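Local coordinates for kinesin-like protein KAR3 (Saccharomyces cerevisiae, PDB 1F9V) that probably works as a kinesin motor, coupling ATP hydrolysis to movement along microtubules, at residues I26-F31 / G36-E41; M314-S319 / R333-V338. The protein carries 2 engineered substitutions. All coordinates share one frame; numbering follows the deposited sequence.

Contact 1: I26-F31 / G36-E41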
ATOM      1  N   ILE A  26      12.703  -7.350  18.838  1.00 11.39           N
ATOM      2  CA  ILE A  26      11.934  -6.277  18.242  1.00 12.52           C
ATOM      3  C   ILE A  26      11.008  -5.838  19.354  1.00 13.02           C
ATOM      4  O   ILE A  26      10.151  -6.602  19.794  1.00 15.32           O
ATOM      5  CB  ILE A  26      11.105  -6.759  17.033  1.00 12.80           C
ATOM      6  CG1 ILE A  26      12.040  -7.087  15.867  1.00 13.01           C
ATOM      7  CG2 ILE A  26      10.120  -5.678  16.617  1.00 13.23           C
ATOM      8  CD1 ILE A  26      11.369  -7.813  14.717  1.00 12.88           C
ATOM      9  N   ASN A  27      11.201  -4.621  19.833  1.00 12.78           N
ATOM     10  CA  ASN A  27      10.376  -4.098  20.907  1.00 13.39           C
ATOM     11  C   ASN A  27       9.560  -2.905  20.432  1.00 13.21           C
ATOM     12  O   ASN A  27      10.114  -1.902  19.979  1.00 12.71           O
ATOM     13  CB  ASN A  27      11.257  -3.677  22.085  1.00 16.57           C
ATOM     14  CG  ASN A  27      10.480  -2.918  23.148  1.00 20.43           C
ATOM     15  OD1 ASN A  27       9.419  -3.358  23.591  1.00 23.71           O
ATOM     16  ND2 ASN A  27      11.006  -1.769  23.559  1.00 23.45           N
ATOM     17  N   VAL A  28       8.241  -3.009  20.549  1.00 12.73           N
ATOM     18  CA  VAL A  28       7.361  -1.926  20.136  1.00 12.11           C
ATOM     19  C   VAL A  28       6.835  -1.187  21.357  1.00 13.00           C
ATOM     20  O   VAL A  28       6.281  -1.799  22.267  1.00 14.20           O
ATOM     21  CB  VAL A  28       6.154  -2.455  19.329  1.00 11.86           C
ATOM     22  CG1 VAL A  28       5.241  -1.301  18.949  1.00 12.31           C
ATOM     23  CG2 VAL A  28       6.633  -3.199  18.089  1.00 12.37           C
ATOM     24  N   ASN A  29       7.007   0.127  21.378  1.00 12.65           N
ATOM     25  CA  ASN A  29       6.525   0.924  22.492  1.00 15.65           C
ATOM     26  C   ASN A  29       5.074   1.313  22.275  1.00 16.43           C
ATOM     27  O   ASN A  29       4.554   1.236  21.160  1.00 15.85           O
ATOM     28  CB  ASN A  29       7.384   2.177  22.648  1.00 18.10           C
ATOM     29  CG  ASN A  29       8.828   1.845  22.949  1.00 23.24           C
ATOM     30  OD1 ASN A  29       9.126   1.126  23.912  1.00 25.15           O
ATOM     31  ND2 ASN A  29       9.740   2.362  22.124  1.00 23.81           N
ATOM     32  N   GLU A  30       4.413   1.720  23.350  1.00 17.43           N
ATOM     33  CA  GLU A  30       3.019   2.123  23.271  1.00 18.60           C
ATOM     34  C   GLU A  30       2.932   3.455  22.527  1.00 16.64           C
ATOM     35  O   GLU A  30       3.828   4.292  22.636  1.00 15.45           O
ATOM     36  CB  GLU A  30       2.434   2.250  24.685  1.00 22.61           C
ATOM     37  CG  GLU A  30       3.486   2.428  25.794  1.00 28.48           C
ATOM     38  CD  GLU A  30       4.210   1.131  26.188  1.00 32.01           C
ATOM     39  OE1 GLU A  30       5.463   1.102  26.117  1.00 32.08           O
ATOM     40  OE2 GLU A  30       3.534   0.147  26.576  1.00 34.91           O
ATOM     41  N   PHE A  31       1.867   3.640  21.752  1.00 15.77           N
ATOM     42  CA  PHE A  31       1.675   4.879  20.999  1.00 15.57           C
ATOM     43  C   PHE A  31       1.745   6.071  21.952  1.00 16.85           C
ATOM     44  O   PHE A  31       1.134   6.054  23.026  1.00 15.65           O
ATOM     45  CB  PHE A  31       0.318   4.862  20.286  1.00 15.33           C
ATOM     46  CG  PHE A  31       0.056   6.083  19.451  1.00 14.16           C
ATOM     47  CD1 PHE A  31      -0.685   7.141  19.960  1.00 15.10           C
ATOM     48  CD2 PHE A  31       0.553   6.176  18.159  1.00 15.34           C
ATOM     49  CE1 PHE A  31      -0.929   8.279  19.192  1.00 16.68           C
ATOM     50  CE2 PHE A  31       0.315   7.307  17.383  1.00 15.86           C
ATOM     51  CZ  PHE A  31      -0.426   8.360  17.898  1.00 16.98           C
ATOM     52  N   GLY A  36       2.083  12.006  19.101  1.00 12.54           N
ATOM     53  CA  GLY A  36       1.422  11.534  17.897  1.00 12.07           C
ATOM     54  C   GLY A  36       2.153  10.491  17.065  1.00 12.39           C
ATOM     55  O   GLY A  36       1.812  10.288  15.898  1.00 12.22           O
ATOM     56  N   VAL A  37       3.158   9.835  17.642  1.00 10.07           N
ATOM     57  CA  VAL A  37       3.889   8.794  16.923  1.00 10.24           C
ATOM     58  C   VAL A  37       4.109   7.595  17.837  1.00 10.45           C
ATOM     59  O   VAL A  37       3.851   7.664  19.039  1.00 10.83           O
ATOM     60  CB  VAL A  37       5.275   9.283  16.409  1.00  9.86           C
ATOM     61  CG1 VAL A  37       5.095  10.489  15.500  1.00 11.62           C
ATOM     62  CG2 VAL A  37       6.190   9.630  17.582  1.00 11.45           C
ATOM     63  N   GLN A  38       4.575   6.499  17.253  1.00  9.45           N
ATOM     64  CA  GLN A  38       4.858   5.277  17.990  1.00  9.78           C
ATOM     65  C   GLN A  38       6.271   4.843  17.626  1.00 10.76           C
ATOM     66  O   GLN A  38       6.669   4.921  16.463  1.00 10.78           O
ATOM     67  CB  GLN A  38       3.862   4.178  17.614  1.00  9.45           C
ATOM     68  CG  GLN A  38       3.880   3.011  18.577  1.00  9.95           C
ATOM     69  CD  GLN A  38       2.677   2.121  18.423  1.00 11.82           C
ATOM     70  OE1 GLN A  38       1.802   2.381  17.595  1.00 12.19           O
ATOM     71  NE2 GLN A  38       2.620   1.061  19.221  1.00 11.72           N
ATOM     72  N   SER A  39       7.030   4.377  18.613  1.00 10.03           N
ATOM     73  CA  SER A  39       8.401   3.970  18.358  1.00 10.53           C
ATOM     74  C   SER A  39       8.661   2.491  18.598  1.00 10.01           C
ATOM     75  O   SER A  39       7.884   1.798  19.255  1.00  9.75           O
ATOM     76  CB  SER A  39       9.361   4.795  19.216  1.00 11.95           C
ATOM     77  OG  SER A  39       9.105   4.566  20.588  1.00 16.01           O
ATOM     78  N   MET A  40       9.766   2.017  18.031  1.00  9.77           N
ATOM     79  CA  MET A  40      10.176   0.631  18.176  1.00  9.85           C
ATOM     80  C   MET A  40      11.698   0.553  18.127  1.00 10.51           C
ATOM     81  O   MET A  40      12.365   1.463  17.622  1.00  9.70           O
ATOM     82  CB  MET A  40       9.561  -0.228  17.062  1.00 10.67           C
ATOM     83  CG  MET A  40      10.075   0.090  15.665  1.00 10.39           C
ATOM     84  SD  MET A  40       9.144  -0.763  14.367  1.00 11.61           S
ATOM     85  CE  MET A  40       9.767  -2.439  14.561  1.00  9.75           C
ATOM     86  N   GLU A  41      12.237  -0.536  18.669  1.00 11.49           N
ATOM     87  CA  GLU A  41      13.676  -0.759  18.701  1.00 12.73           C
ATOM     88  C   GLU A  41      13.974  -2.164  18.222  1.00 11.56           C
ATOM     89  O   GLU A  41      13.300  -3.115  18.606  1.00 12.45           O
ATOM     90  CB  GLU A  41      14.220  -0.582  20.119  1.00 15.53           C
ATOM     91  CG  GLU A  41      14.250   0.857  20.586  1.00 21.99           C
ATOM     92  CD  GLU A  41      14.514   0.976  22.074  1.00 28.72           C
ATOM     93  OE1 GLU A  41      14.914  -0.036  22.687  1.00 31.88           O
ATOM     94  OE2 GLU A  41      14.323   2.079  22.632  1.00 33.18           O
TER
HETATM   95  O   HOH W   1       6.138   5.090  21.143  1.00 15.44           O
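Asn-27 and Glu-41 form an antiparallel hydrogen-bonded pair, with Asn-27 N to Glu-41 O at 2.9 Å and Glu-41 N to Asn-27 O at 2.8 Å; the N-to-C directions of the short strands 26-28 and 38-41 make an angle of 161°. Val-28 and Met-40 follow as a non-hydrogen-bonded pair, and Asn-29 N donates to Ser-39 O. Beyond it a water bridges Glu-30 O and Ser-39 N. The side-chain amide of Gln-38 closes this looser end: an extended chain carries NE2 to 2.7 Å from Asn-29 O, with that oxygen close to the Gln-38 amide plane, and NE2 also lies against Val-28 CG1. With an alanine here, Asn-29 O would probably lose its amide donor and the Ile-59 backbone NH its OE1 acceptor. Asn-29 ND2 donates to Ser-39 OG at 2.8 Å, the oxygen lying 18° out of the Asn-29 amide plane. Phe-31, its CG anti to the backbone N (chi1 -178°), lays its ring against the returning chain: Val-37 O sits over one face and CZ meets Gly-36 C, while Lys-58 makes a cation-pi contact. Ile-26 CG2 lies beside Met-40 CE. This is a beta hairpin, two strands of the small antiparallel sheet of the kinesin motor domain that strand 51-56 completes.

Contact 2: M314-S319 / R333-V338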
ATOM      1  N   MET A 314       1.822   4.416   3.529  1.00  8.39           N
ATOM      2  CA  MET A 314       2.792   3.364   3.246  1.00  9.72           C
ATOM      3  C   MET A 314       2.616   2.382   4.401  1.00  9.61           C
ATOM      4  O   MET A 314       2.689   2.766   5.566  1.00  9.19           O
ATOM      5  CB  MET A 314       4.223   3.916   3.228  1.00 11.43           C
ATOM      6  CG  MET A 314       4.413   5.147   2.334  1.00 14.69           C
ATOM      7  SD  MET A 314       4.084   4.825   0.575  1.00 16.32           S
ATOM      8  CE  MET A 314       5.281   3.453   0.239  1.00 14.34           C
ATOM      9  N   PHE A 315       2.361   1.126   4.066  1.00  9.38           N
ATOM     10  CA  PHE A 315       2.138   0.079   5.053  1.00  9.41           C
ATOM     11  C   PHE A 315       3.298  -0.917   4.995  1.00  8.55           C
ATOM     12  O   PHE A 315       3.349  -1.763   4.105  1.00  9.43           O
ATOM     13  CB  PHE A 315       0.807  -0.618   4.732  1.00 11.75           C
ATOM     14  CG  PHE A 315       0.110  -1.177   5.929  1.00 10.51           C
ATOM     15  CD1 PHE A 315       0.523  -2.385   6.478  1.00 14.22           C
ATOM     16  CD2 PHE A 315      -0.956  -0.506   6.510  1.00 12.53           C
ATOM     17  CE1 PHE A 315      -0.120  -2.921   7.600  1.00 14.07           C
ATOM     18  CE2 PHE A 315      -1.606  -1.031   7.629  1.00 12.99           C
ATOM     19  CZ  PHE A 315      -1.184  -2.243   8.174  1.00 13.22           C
ATOM     20  N   VAL A 316       4.224  -0.822   5.947  1.00  7.42           N
ATOM     21  CA  VAL A 316       5.381  -1.709   5.947  1.00  7.36           C
ATOM     22  C   VAL A 316       5.203  -2.941   6.829  1.00  8.40           C
ATOM     23  O   VAL A 316       5.122  -2.856   8.057  1.00  9.38           O
ATOM     24  CB  VAL A 316       6.662  -0.944   6.342  1.00  7.96           C
ATOM     25  CG1 VAL A 316       7.861  -1.878   6.329  1.00  8.08           C
ATOM     26  CG2 VAL A 316       6.890   0.203   5.361  1.00 10.06           C
ATOM     27  N   ASN A 317       5.137  -4.087   6.161  1.00  7.49           N
ATOM     28  CA  ASN A 317       4.952  -5.378   6.798  1.00  7.85           C
ATOM     29  C   ASN A 317       6.285  -6.008   7.131  1.00  8.04           C
ATOM     30  O   ASN A 317       7.196  -6.027   6.302  1.00  7.24           O
ATOM     31  CB  ASN A 317       4.190  -6.312   5.855  1.00  9.16           C
ATOM     32  CG  ASN A 317       2.789  -5.827   5.568  1.00 10.51           C
ATOM     33  OD1 ASN A 317       2.511  -5.290   4.496  1.00 10.60           O
ATOM     34  ND2 ASN A 317       1.894  -6.013   6.529  1.00  9.82           N
ATOM     35  N   ILE A 318       6.399  -6.535   8.347  1.00  8.68           N
ATOM     36  CA  ILE A 318       7.630  -7.199   8.750  1.00  8.34           C
ATOM     37  C   ILE A 318       7.350  -8.451   9.562  1.00  9.07           C
ATOM     38  O   ILE A 318       6.309  -8.574  10.213  1.00  8.34           O
ATOM     39  CB  ILE A 318       8.560  -6.278   9.582  1.00  9.03           C
ATOM     40  CG1 ILE A 318       7.841  -5.782  10.830  1.00  8.76           C
ATOM     41  CG2 ILE A 318       9.058  -5.111   8.721  1.00  9.37           C
ATOM     42  CD1 ILE A 318       8.791  -5.164  11.849  1.00 10.67           C
ATOM     43  N   SER A 319       8.283  -9.391   9.485  1.00  9.02           N
ATOM     44  CA  SER A 319       8.188 -10.629  10.239  1.00 11.07           C
ATOM     45  C   SER A 319       8.821 -10.354  11.606  1.00 11.88           C
ATOM     46  O   SER A 319       9.710  -9.511  11.727  1.00 11.54           O
ATOM     47  CB  SER A 319       8.965 -11.731   9.524  1.00 11.52           C
ATOM     48  OG  SER A 319       9.447 -12.699  10.447  1.00 14.25           O
ATOM     49  N   ARG A 333      14.188   0.555   7.196  1.00  8.13           N
ATOM     50  CA  ARG A 333      14.976   1.661   6.677  1.00  9.44           C
ATOM     51  C   ARG A 333      14.210   2.282   5.494  1.00  8.48           C
ATOM     52  O   ARG A 333      14.220   3.502   5.312  1.00  8.30           O
ATOM     53  CB  ARG A 333      16.360   1.175   6.252  1.00 11.17           C
ATOM     54  CG  ARG A 333      17.418   1.382   7.337  1.00 15.83           C
ATOM     55  CD  ARG A 333      18.782   0.847   6.913  1.00 18.63           C
ATOM     56  NE  ARG A 333      19.313  -0.049   7.931  1.00 25.99           N
ATOM     57  CZ  ARG A 333      19.566  -1.339   7.739  1.00 26.34           C
ATOM     58  NH1 ARG A 333      19.340  -1.899   6.561  1.00 28.30           N
ATOM     59  NH2 ARG A 333      20.014  -2.076   8.740  1.00 28.71           N
ATOM     60  N   PHE A 334      13.536   1.447   4.705  1.00  8.47           N
ATOM     61  CA  PHE A 334      12.741   1.970   3.592  1.00  8.57           C
ATOM     62  C   PHE A 334      11.592   2.793   4.187  1.00  8.67           C
ATOM     63  O   PHE A 334      11.318   3.913   3.747  1.00  8.96           O
ATOM     64  CB  PHE A 334      12.170   0.831   2.742  1.00  9.63           C
ATOM     65  CG  PHE A 334      11.262   1.302   1.625  1.00 11.15           C
ATOM     66  CD1 PHE A 334       9.898   1.457   1.838  1.00 10.47           C
ATOM     67  CD2 PHE A 334      11.780   1.599   0.366  1.00 11.33           C
ATOM     68  CE1 PHE A 334       9.057   1.902   0.810  1.00 11.67           C
ATOM     69  CE2 PHE A 334      10.945   2.043  -0.663  1.00 11.68           C
ATOM     70  CZ  PHE A 334       9.590   2.192  -0.439  1.00 10.67           C
ATOM     71  N   ALA A 335      10.921   2.232   5.193  1.00  8.63           N
ATOM     72  CA  ALA A 335       9.814   2.915   5.856  1.00  8.89           C
ATOM     73  C   ALA A 335      10.238   4.282   6.375  1.00  8.21           C
ATOM     74  O   ALA A 335       9.494   5.254   6.255  1.00  8.49           O
ATOM     75  CB  ALA A 335       9.294   2.065   7.007  1.00  9.93           C
ATOM     76  N   SER A 336      11.429   4.348   6.970  1.00  7.89           N
ATOM     77  CA  SER A 336      11.959   5.604   7.498  1.00  9.39           C
ATOM     78  C   SER A 336      12.197   6.622   6.377  1.00 10.12           C
ATOM     79  O   SER A 336      11.989   7.825   6.556  1.00 10.49           O
ATOM     80  CB  SER A 336      13.277   5.351   8.244  1.00 11.00           C
ATOM     81  OG  SER A 336      13.084   4.447   9.323  1.00 13.74           O
ATOM     82  N   LYS A 337      12.635   6.133   5.220  1.00 10.91           N
ATOM     83  CA  LYS A 337      12.884   7.009   4.085  1.00 11.21           C
ATOM     84  C   LYS A 337      11.581   7.621   3.567  1.00 11.76           C
ATOM     85  O   LYS A 337      11.547   8.793   3.177  1.00 10.62           O
ATOM     86  CB  LYS A 337      13.570   6.235   2.961  1.00 12.90           C
ATOM     87  CG  LYS A 337      13.734   7.044   1.682  1.00 15.05           C
ATOM     88  CD  LYS A 337      14.342   6.211   0.570  1.00 15.79           C
ATOM     89  CE  LYS A 337      14.491   7.024  -0.702  1.00 17.41           C
ATOM     90  NZ  LYS A 337      15.383   6.336  -1.674  1.00 20.77           N
ATOM     91  N   VAL A 338      10.500   6.846   3.581  1.00  9.99           N
ATOM     92  CA  VAL A 338       9.242   7.379   3.082  1.00 10.75           C
ATOM     93  C   VAL A 338       8.474   8.217   4.111  1.00 11.15           C
ATOM     94  O   VAL A 338       7.463   8.828   3.785  1.00  9.91           O
ATOM     95  CB  VAL A 338       8.350   6.257   2.503  1.00 11.06           C
ATOM     96  CG1 VAL A 338       9.009   5.681   1.268  1.00 10.89           C
ATOM     97  CG2 VAL A 338       8.124   5.164   3.523  1.00 11.88           C
TER
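Met-314 and Val-316 reach from the strand 311-318 to the last turns of helix 325-338, whose segment 333-338 runs almost antiparallel to 314-318, at 167°, with the two short axes 9.2 Å apart at their closest. The contact is wholly apolar. Met-314 can be followed outward: its CB already lies 4.1 Å from Val-338 CG2, and CG packs on the same methyl at 3.9 Å, the two side chains crossing at about a right angle. The chain then bends twice, at chi2 (-63°) and chi3 (-57°), and SD passes the chain on to CE, which doubles back toward the helix. That methyl ends 4.1 Å from CE1 of Phe-334, at the ring's edge and near its plane, so the methionine meets the rim of the phenylalanine; the Phe-334 ring also stacks with Tyr-91. Two residues on, along the same side of the strand, Val-316 holds CG2 beside its backbone N, and this branch presses on Ala-335 CB at 3.5 Å, tighter than usual for two carbons. The small side chain of Ala-335 is consistent with so close an approach, the CA atoms of Val-316 and Ala-335 being 6.4 Å apart. Strand 311-318 is a central strand of the main motor-domain sheet, hydrogen-bonded between strands 4-11 and 86-91, and the helix covers one of its faces: Val-338 also touches Val-7, Ala-335 rests on Phe-56, and Lys-337 makes a salt bridge with Asp-276 of helix 258-281.

How the contacts relate
Contact 1 belongs to the peripheral small sheet and contact 2, which is buried, to the main sheet, yet their centres are only 14 Å apart and they touch directly. Met-40 CE packs on Ile-318 CD1 at 4.0 Å, and Ile-26 CD1 meets Ser-319 O at 3.8 Å, so the hairpin rests on the end of the strand used in contact 2. Phe-56 and Phe-54 of strand 51-56 extend the join to helix 325-338. The side chains of Phe-31 and Met-314 each lie about 8 Å from one of the two bound ADP molecules. Thr-312 and Leu-313 line one ADP pocket; the other includes Gly-97 to Thr-99 of the probable P-loop, near the Val-316 side chain, itself about 14 Å from the magnesium ion.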